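Side-chain contacts in phosphatase YwpJ (Bacillus subtilis, PDB 1NRW), which catalyses the magnesium-dependent dephosphorylation of phosphorylated five- and six-carbon sugars, nucleoside monophosphates and, less readily, flavin mononucleotide in vitro: residues K214-K217 with G218-L221; G239-L242 with N243-S246; E25-N28 with A29-A33. All blocks are in the same frame, centred on the assembly; numbering follows the deposited sequence.

Contact 1 of 3, residues K214-K217 with G218-L221; sequences KASK and GQAL. With PO4 (phosphate ion), chain B.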
ATOM      1  N   LYS A 214      -5.842  11.899   8.309  1.00 19.09           N
ATOM      2  CA  LYS A 214      -4.430  11.954   8.668  1.00 17.98           C
ATOM      3  C   LYS A 214      -3.657  10.692   8.319  1.00 16.56           C
ATOM      4  O   LYS A 214      -2.491  10.558   8.681  1.00 17.66           O
ATOM      5  CB  LYS A 214      -4.263  12.253  10.158  1.00 20.82           C
ATOM      6  CG  LYS A 214      -4.727  13.645  10.566  1.00 24.62           C
ATOM      7  CD  LYS A 214      -4.353  13.925  12.018  1.00 28.48           C
ATOM      8  CE  LYS A 214      -4.855  15.288  12.472  1.00 31.53           C
ATOM      9  NZ  LYS A 214      -6.343  15.362  12.428  1.00 37.16           N
ATOM     10  N   ALA A 215      -4.308   9.768   7.618  1.00 14.45           N
ATOM     11  CA  ALA A 215      -3.648   8.532   7.215  1.00 15.57           C
ATOM     12  C   ALA A 215      -3.400   8.504   5.706  1.00 15.32           C
ATOM     13  O   ALA A 215      -4.310   8.246   4.922  1.00 16.28           O
ATOM     14  CB  ALA A 215      -4.493   7.322   7.624  1.00 13.45           C
ATOM     15  N   SER A 216      -2.170   8.803   5.306  1.00 15.41           N
ATOM     16  CA  SER A 216      -1.779   8.760   3.899  1.00 15.54           C
ATOM     17  C   SER A 216      -0.299   8.395   3.909  1.00 14.17           C
ATOM     18  O   SER A 216       0.382   8.576   4.922  1.00 15.42           O
ATOM     19  CB  SER A 216      -2.005  10.112   3.203  1.00 16.52           C
ATOM     20  OG  SER A 216      -1.082  11.105   3.628  1.00 17.31           O
ATOM     21  N   LYS A 217       0.212   7.863   2.804  1.00 14.43           N
ATOM     22  CA  LYS A 217       1.617   7.487   2.788  1.00 13.75           C
ATOM     23  C   LYS A 217       2.507   8.701   3.031  1.00 13.41           C
ATOM     24  O   LYS A 217       3.520   8.600   3.716  1.00 15.02           O
ATOM     25  CB  LYS A 217       1.981   6.806   1.463  1.00 11.67           C
ATOM     26  CG  LYS A 217       1.352   5.423   1.315  1.00 12.17           C
ATOM     27  CD  LYS A 217       1.920   4.668   0.117  1.00 12.31           C
ATOM     28  CE  LYS A 217       1.273   3.292  -0.026  1.00 13.84           C
ATOM     29  NZ  LYS A 217       1.898   2.518  -1.135  1.00 13.02           N
ATOM     30  N   GLY A 218       2.109   9.849   2.484  1.00 14.87           N
ATOM     31  CA  GLY A 218       2.885  11.064   2.666  1.00 14.15           C
ATOM     32  C   GLY A 218       2.886  11.565   4.103  1.00 14.31           C
ATOM     33  O   GLY A 218       3.924  11.961   4.620  1.00 15.33           O
ATOM     34  N   GLN A 219       1.731  11.551   4.758  1.00 14.85           N
ATOM     35  CA  GLN A 219       1.661  12.012   6.143  1.00 15.99           C
ATOM     36  C   GLN A 219       2.410  11.079   7.091  1.00 16.62           C
ATOM     37  O   GLN A 219       3.016  11.529   8.063  1.00 15.32           O
ATOM     38  CB  GLN A 219       0.202  12.153   6.582  1.00 17.33           C
ATOM     39  CG  GLN A 219      -0.515  13.311   5.912  1.00 21.05           C
ATOM     40  CD  GLN A 219      -1.984  13.371   6.269  1.00 23.56           C
ATOM     41  OE1 GLN A 219      -2.822  12.701   5.651  1.00 24.39           O
ATOM     42  NE2 GLN A 219      -2.305  14.162   7.283  1.00 19.47           N
ATOM     43  N   ALA A 220       2.370   9.781   6.807  1.00 15.57           N
ATOM     44  CA  ALA A 220       3.064   8.805   7.637  1.00 15.99           C
ATOM     45  C   ALA A 220       4.568   9.014   7.499  1.00 15.21           C
ATOM     46  O   ALA A 220       5.314   8.887   8.471  1.00 15.93           O
ATOM     47  CB  ALA A 220       2.683   7.379   7.217  1.00 14.71           C
ATOM     48  N   LEU A 221       5.010   9.327   6.283  1.00 13.60           N
ATOM     49  CA  LEU A 221       6.422   9.572   6.033  1.00 14.90           C
ATOM     50  C   LEU A 221       6.859  10.806   6.829  1.00 15.57           C
ATOM     51  O   LEU A 221       7.900  10.793   7.481  1.00 16.28           O
ATOM     52  CB  LEU A 221       6.672   9.788   4.535  1.00 16.06           C
ATOM     53  CG  LEU A 221       8.104  10.119   4.093  1.00 17.78           C
ATOM     54  CD1 LEU A 221       9.085   9.114   4.689  1.00 19.46           C
ATOM     55  CD2 LEU A 221       8.180  10.108   2.567  1.00 18.05           C
TER
HETATM   56  P   PO4 B 900       0.773  -0.906  -2.588  1.00 14.15           P
HETATM   57  O1  PO4 B 900       1.611  -0.315  -3.649  1.00 13.14           O
HETATM   58  O2  PO4 B 900       0.418   0.144  -1.600  1.00 14.34           O
HETATM   59  O3  PO4 B 900      -0.462  -1.461  -3.195  1.00 15.64           O
HETATM   60  O4  PO4 B 900       1.533  -1.986  -1.916  1.00 11.57           O

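Contact 2 of 3, residues G239-L242 with N243-S246; sequences GDSL and NDKS. With CA (calcium ion), chain D.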
ATOM      1  N   GLY A 239       7.804   5.128  -5.964  1.00 13.20           N
ATOM      2  CA  GLY A 239       6.571   4.372  -6.144  1.00 12.81           C
ATOM      3  C   GLY A 239       6.091   4.374  -7.585  1.00 13.78           C
ATOM      4  O   GLY A 239       6.656   5.079  -8.427  1.00 13.70           O
ATOM      5  N   ASP A 240       5.040   3.602  -7.871  1.00 14.30           N
ATOM      6  CA  ASP A 240       4.492   3.504  -9.225  1.00 14.40           C
ATOM      7  C   ASP A 240       3.011   3.854  -9.306  1.00 14.39           C
ATOM      8  O   ASP A 240       2.525   4.269 -10.354  1.00 14.72           O
ATOM      9  CB  ASP A 240       4.642   2.074  -9.757  1.00 14.83           C
ATOM     10  CG  ASP A 240       3.791   1.079  -8.984  1.00 16.26           C
ATOM     11  OD1 ASP A 240       3.901   1.087  -7.750  1.00 14.77           O
ATOM     12  OD2 ASP A 240       3.018   0.298  -9.592  1.00 14.37           O
ATOM     13  N   SER A 241       2.300   3.677  -8.197  1.00 15.45           N
ATOM     14  CA  SER A 241       0.858   3.885  -8.171  1.00 15.07           C
ATOM     15  C   SER A 241       0.321   5.185  -7.574  1.00 15.14           C
ATOM     16  O   SER A 241       1.018   5.910  -6.867  1.00 15.25           O
ATOM     17  CB  SER A 241       0.216   2.684  -7.484  1.00 14.85           C
ATOM     18  OG  SER A 241       0.923   2.381  -6.294  1.00 15.89           O
ATOM     19  N   LEU A 242      -0.951   5.453  -7.851  1.00 16.88           N
ATOM     20  CA  LEU A 242      -1.598   6.678  -7.400  1.00 17.61           C
ATOM     21  C   LEU A 242      -1.545   6.925  -5.897  1.00 16.38           C
ATOM     22  O   LEU A 242      -1.438   8.073  -5.470  1.00 17.86           O
ATOM     23  CB  LEU A 242      -3.053   6.710  -7.885  1.00 20.28           C
ATOM     24  CG  LEU A 242      -3.809   8.019  -7.638  1.00 25.42           C
ATOM     25  CD1 LEU A 242      -3.051   9.185  -8.263  1.00 26.58           C
ATOM     26  CD2 LEU A 242      -5.223   7.912  -8.209  1.00 27.29           C
ATOM     27  N   ASN A 243      -1.613   5.865  -5.095  1.00 15.08           N
ATOM     28  CA  ASN A 243      -1.564   6.019  -3.645  1.00 14.81           C
ATOM     29  C   ASN A 243      -0.188   6.461  -3.138  1.00 15.47           C
ATOM     30  O   ASN A 243      -0.014   6.727  -1.946  1.00 14.47           O
ATOM     31  CB  ASN A 243      -2.011   4.718  -2.957  1.00 14.25           C
ATOM     32  CG  ASN A 243      -1.163   3.514  -3.347  1.00 15.36           C
ATOM     33  OD1 ASN A 243      -0.625   3.448  -4.451  1.00 15.14           O
ATOM     34  ND2 ASN A 243      -1.066   2.537  -2.441  1.00 14.05           N
ATOM     35  N   ASP A 244       0.788   6.542  -4.041  1.00 14.27           N
ATOM     36  CA  ASP A 244       2.136   6.967  -3.668  1.00 13.98           C
ATOM     37  C   ASP A 244       2.353   8.460  -3.890  1.00 14.42           C
ATOM     38  O   ASP A 244       3.357   9.018  -3.444  1.00 14.12           O
ATOM     39  CB  ASP A 244       3.201   6.222  -4.481  1.00 12.72           C
ATOM     40  CG  ASP A 244       3.190   4.731  -4.246  1.00 13.94           C
ATOM     41  OD1 ASP A 244       2.903   4.307  -3.104  1.00 13.63           O
ATOM     42  OD2 ASP A 244       3.500   3.986  -5.203  1.00 13.37           O
ATOM     43  N   LYS A 245       1.421   9.103  -4.587  1.00 15.01           N
ATOM     44  CA  LYS A 245       1.549  10.523  -4.899  1.00 17.16           C
ATOM     45  C   LYS A 245       1.928  11.388  -3.700  1.00 17.66           C
ATOM     46  O   LYS A 245       2.902  12.147  -3.758  1.00 16.82           O
ATOM     47  CB  LYS A 245       0.253  11.041  -5.524  1.00 20.15           C
ATOM     48  CG  LYS A 245       0.294  12.503  -5.940  1.00 27.27           C
ATOM     49  CD  LYS A 245      -1.025  12.915  -6.581  1.00 32.58           C
ATOM     50  CE  LYS A 245      -1.081  14.411  -6.829  1.00 36.53           C
ATOM     51  NZ  LYS A 245      -0.003  14.862  -7.748  1.00 39.93           N
ATOM     52  N   SER A 246       1.179  11.263  -2.612  1.00 16.20           N
ATOM     53  CA  SER A 246       1.449  12.068  -1.427  1.00 17.82           C
ATOM     54  C   SER A 246       2.835  11.866  -0.826  1.00 17.03           C
ATOM     55  O   SER A 246       3.404  12.811  -0.275  1.00 17.45           O
ATOM     56  CB  SER A 246       0.378  11.831  -0.351  1.00 16.57           C
ATOM     57  OG  SER A 246       0.402  10.507   0.154  1.00 17.63           O
TER
HETATM   58 CA    CA D 903       2.299   0.287  -6.005  1.00 23.44          CA
HETATM   59  O   HOH W   1       1.304  -1.053  -7.851  1.00 14.73           O
HETATM   60  O   HOH W   2      -1.361   9.848  -2.668  1.00 28.97           O

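Contact 3 of 3, residues E25-N28 with A29-A33; sequences ENEN and ALRQA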
ATOM      1  N   GLU A  25      18.878  -8.443  -6.346  1.00 14.58           N
ATOM      2  CA  GLU A  25      19.410  -7.093  -6.508  1.00 15.28           C
ATOM      3  C   GLU A  25      18.755  -6.102  -5.554  1.00 14.65           C
ATOM      4  O   GLU A  25      19.437  -5.277  -4.932  1.00 13.90           O
ATOM      5  CB  GLU A  25      19.226  -6.600  -7.950  1.00 16.47           C
ATOM      6  CG  GLU A  25      20.166  -7.244  -8.956  1.00 19.83           C
ATOM      7  CD  GLU A  25      19.641  -8.540  -9.542  1.00 22.59           C
ATOM      8  OE1 GLU A  25      18.699  -9.139  -8.973  1.00 21.22           O
ATOM      9  OE2 GLU A  25      20.187  -8.970 -10.583  1.00 25.83           O
ATOM     10  N   ASN A  26      17.431  -6.173  -5.445  1.00 14.30           N
ATOM     11  CA  ASN A  26      16.721  -5.274  -4.545  1.00 14.47           C
ATOM     12  C   ASN A  26      17.023  -5.580  -3.086  1.00 14.71           C
ATOM     13  O   ASN A  26      17.168  -4.662  -2.275  1.00 15.59           O
ATOM     14  CB  ASN A  26      15.211  -5.334  -4.795  1.00 12.84           C
ATOM     15  CG  ASN A  26      14.776  -4.456  -5.962  1.00 15.13           C
ATOM     16  OD1 ASN A  26      15.597  -3.801  -6.611  1.00 13.93           O
ATOM     17  ND2 ASN A  26      13.478  -4.437  -6.228  1.00 11.77           N
ATOM     18  N   GLU A  27      17.133  -6.861  -2.742  1.00 15.11           N
ATOM     19  CA  GLU A  27      17.441  -7.212  -1.363  1.00 14.77           C
ATOM     20  C   GLU A  27      18.817  -6.665  -1.009  1.00 15.57           C
ATOM     21  O   GLU A  27      18.998  -6.075   0.051  1.00 14.90           O
ATOM     22  CB  GLU A  27      17.429  -8.730  -1.142  1.00 16.86           C
ATOM     23  CG  GLU A  27      17.583  -9.094   0.335  1.00 19.85           C
ATOM     24  CD  GLU A  27      17.711 -10.584   0.587  1.00 22.04           C
ATOM     25  OE1 GLU A  27      17.354 -11.379  -0.306  1.00 22.65           O
ATOM     26  OE2 GLU A  27      18.162 -10.958   1.691  1.00 24.26           O
ATOM     27  N   ASN A  28      19.788  -6.867  -1.897  1.00 14.36           N
ATOM     28  CA  ASN A  28      21.136  -6.367  -1.658  1.00 18.25           C
ATOM     29  C   ASN A  28      21.143  -4.847  -1.525  1.00 17.03           C
ATOM     30  O   ASN A  28      21.839  -4.299  -0.670  1.00 17.41           O
ATOM     31  CB  ASN A  28      22.085  -6.792  -2.789  1.00 21.07           C
ATOM     32  CG  ASN A  28      22.446  -8.270  -2.728  1.00 28.49           C
ATOM     33  OD1 ASN A  28      22.770  -8.800  -1.664  1.00 32.07           O
ATOM     34  ND2 ASN A  28      22.407  -8.939  -3.878  1.00 32.05           N
ATOM     35  N   ALA A  29      20.365  -4.166  -2.365  1.00 17.27           N
ATOM     36  CA  ALA A  29      20.295  -2.706  -2.320  1.00 18.98           C
ATOM     37  C   ALA A  29      19.721  -2.218  -0.989  1.00 19.11           C
ATOM     38  O   ALA A  29      20.197  -1.228  -0.428  1.00 18.97           O
ATOM     39  CB  ALA A  29      19.452  -2.179  -3.486  1.00 18.56           C
ATOM     40  N   LEU A  30      18.699  -2.906  -0.484  1.00 19.46           N
ATOM     41  CA  LEU A  30      18.086  -2.530   0.791  1.00 20.64           C
ATOM     42  C   LEU A  30      19.070  -2.689   1.944  1.00 19.95           C
ATOM     43  O   LEU A  30      19.197  -1.807   2.796  1.00 19.09           O
ATOM     44  CB  LEU A  30      16.850  -3.388   1.091  1.00 23.48           C
ATOM     45  CG  LEU A  30      15.537  -3.111   0.361  1.00 28.47           C
ATOM     46  CD1 LEU A  30      14.447  -4.016   0.930  1.00 27.77           C
ATOM     47  CD2 LEU A  30      15.149  -1.657   0.531  1.00 29.24           C
ATOM     48  N   ARG A  31      19.755  -3.827   1.977  1.00 18.19           N
ATOM     49  CA  ARG A  31      20.723  -4.089   3.031  1.00 18.59           C
ATOM     50  C   ARG A  31      21.898  -3.121   2.957  1.00 17.48           C
ATOM     51  O   ARG A  31      22.431  -2.714   3.987  1.00 17.92           O
ATOM     52  CB  ARG A  31      21.220  -5.532   2.947  1.00 19.11           C
ATOM     53  CG  ARG A  31      20.128  -6.552   3.235  1.00 23.29           C
ATOM     54  CD  ARG A  31      20.641  -7.976   3.133  1.00 28.28           C
ATOM     55  NE  ARG A  31      19.586  -8.945   3.427  1.00 30.62           N
ATOM     56  CZ  ARG A  31      19.025  -9.109   4.622  1.00 33.03           C
ATOM     57  NH1 ARG A  31      19.413  -8.369   5.656  1.00 33.07           N
ATOM     58  NH2 ARG A  31      18.067 -10.013   4.783  1.00 33.20           N
ATOM     59  N   GLN A  32      22.293  -2.741   1.745  1.00 18.14           N
ATOM     60  CA  GLN A  32      23.410  -1.807   1.592  1.00 18.80           C
ATOM     61  C   GLN A  32      23.016  -0.442   2.137  1.00 18.80           C
ATOM     62  O   GLN A  32      23.816   0.237   2.782  1.00 18.52           O
ATOM     63  CB  GLN A  32      23.818  -1.676   0.122  1.00 19.18           C
ATOM     64  CG  GLN A  32      25.000  -0.727  -0.104  1.00 20.17           C
ATOM     65  CD  GLN A  32      26.195  -1.071   0.768  1.00 22.15           C
ATOM     66  OE1 GLN A  32      26.615  -2.228   0.829  1.00 22.38           O
ATOM     67  NE2 GLN A  32      26.754  -0.067   1.443  1.00 22.15           N
ATOM     68  N   ALA A  33      21.777  -0.043   1.871  1.00 18.59           N
ATOM     69  CA  ALA A  33      21.269   1.231   2.349  1.00 20.06           C
ATOM     70  C   ALA A  33      21.275   1.242   3.874  1.00 20.17           C
ATOM     71  O   ALA A  33      21.666   2.228   4.493  1.00 21.23           O
ATOM     72  CB  ALA A  33      19.854   1.466   1.823  1.00 19.23           C
TER

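Contact 1 of 3, residues K214-K217 with G218-L221
Ser216 and Gln219 meet where the chain leaves the loop after strand 207-212 and winds into the first turn of helix 217-227, with Ala220 N donating to Ser216 O (3.0 Å) and Leu221 N to Lys217 O (3.1 Å). Ser216 is the N-cap. With chi1 at 71°, Ser216 OG stands between the backbone N and the carbonyl carbon and accepts from Gln219 N at 3.1 Å in a fairly straight bond (161° at the hydrogen), satisfying an amide that the helix leaves over at its start. The Gln219 side chain folds back over this cap: its CG lies 3.2 Å from Ser216 OG, and its amide end reaches the backbone of Lys214, whose chain runs outward. Lys217 leaves the turn the other way, extended beyond CG, and brings NZ to 2.8 Å from O2 of the bound phosphate. Lys217 NZ also forms salt bridges with Asp10 and Asp244 and a hydrogen bond to the carbonyl of Ser43, so the lysine is tied from several sides. A lysine at the N-terminal end of a helix, directed at the phosphate and at Asp10, probably the nucleophile as in relatives, is the motif III lysine of the haloacid dehalogenase active site.

Contact 2 of 3, residues G239-L242 with N243-S246
The backbone leaves strand 235-239 at Gly239, turns at Ser241, where Asp244 N donates to Ser241 O (2.9 Å), and tightens again as Lys245 N bonds to Leu242 O. Across this turn the Asp244 carboxylate reaches back to the end of the strand. With CG beside its backbone N (chi1 -62°), it places Asp244 OD2 3.2 Å from Ser241 N, which meets the oxygen from above the carboxylate plane, 37° out of it. Asp240 N adds a weak, bent bond to the same oxygen, and Ser241 OG also lies near it. OD2 therefore gathers the amides of the turn, while OD1 forms a salt bridge with Lys217. Gly239 CA sits only 3.2 Å from Asp244 OD2, and a side chain at that position would run into the carboxylate. This acidic loop after the strand is motif IV of the haloacid dehalogenase fold, which supplies metal ligands from the C-terminal edge of the central sheet. Here the calcium ion is bound by Asp240 OD1 and Ser241 OG, each at 2.5 Å, and by a water that also donates to Asp240 OD2; Asp10 OD2, at the end of the neighbouring strand 6-10, and the backbone O of Asp12, in helix 11-15, add ligands. Asp240 OD1 has a further partner in Thr14. The amide end of Asn243, a phosphate-binding residue, turns back to the Ser241 hydroxyl, beside the bound phosphate. Farther along, a second water accepts from Ser246 N at 2.9 Å and gives a weak bond to Leu242 O.

Contact 3 of 3, residues E25-N28 with A29-A33
Glu27 and Arg31 stand one turn apart on helix 24-35, whose backbone is paired regularly here: Ala29 N donates to Glu25 O, Leu30 N to Asn26 O, Arg31 N to Glu27 O and Gln32 N to Asn28 O, all between 2.9 and 3.1 Å. The two charged chains lie side by side and point the same way. Glu27 has CG anti to its backbone N (chi1 -173°) and extends from there, which carries its carboxylate up alongside the arginine. Arg31 then grips Glu27 OE2 side-on, NE at 3.0 Å and NH2 at 3.2 Å. The NE bond is the straighter (159° at the hydrogen) and uses the anti lone pair of OE2; the NH2 bond is more bent. OE2 lies in the guanidinium plane, at its edge, although the carboxylate itself is turned 57° from that plane. This is an i to i+4 salt bridge along a helix that packs beside the central sheet of the Rossmann-like core. Arg31 NH2 has a further, weak bond to Gly59 O. An alanine here removes both donors to Glu27 OE2, and the carboxylate would probably be left without its charged mate and freer to turn. On the buried side the amide of Asn26 is satisfied at both ends, OD1 by Ala281 N of helix 279-286 and ND2 by Leu15 O. Gln32 OE1 accepts from Arg35, the residue that ends the helix.

Overall arrangement
From the N terminus the three contacts follow in series, none nested in or crossing another, and each closes only a short turn of one continuous stretch. Contact 3 comes first, within helix 24-35, joining strand 39-43 to the C-terminal helix 279-286. Contact 1 follows where the loop after strand 207-212 enters helix 217-227. Contact 2 then closes the turn between strand 235-239 and helix 245-250. Contacts 1 and 2 touch: a salt bridge between Lys217 and Asp244 joins them at the phosphate and metal site, and a probable hydrogen bond from Gly218 N to Ser246 OG links the starts of the two helices. Contact 3 stands apart, its centre about 22 Å from that of contact 2.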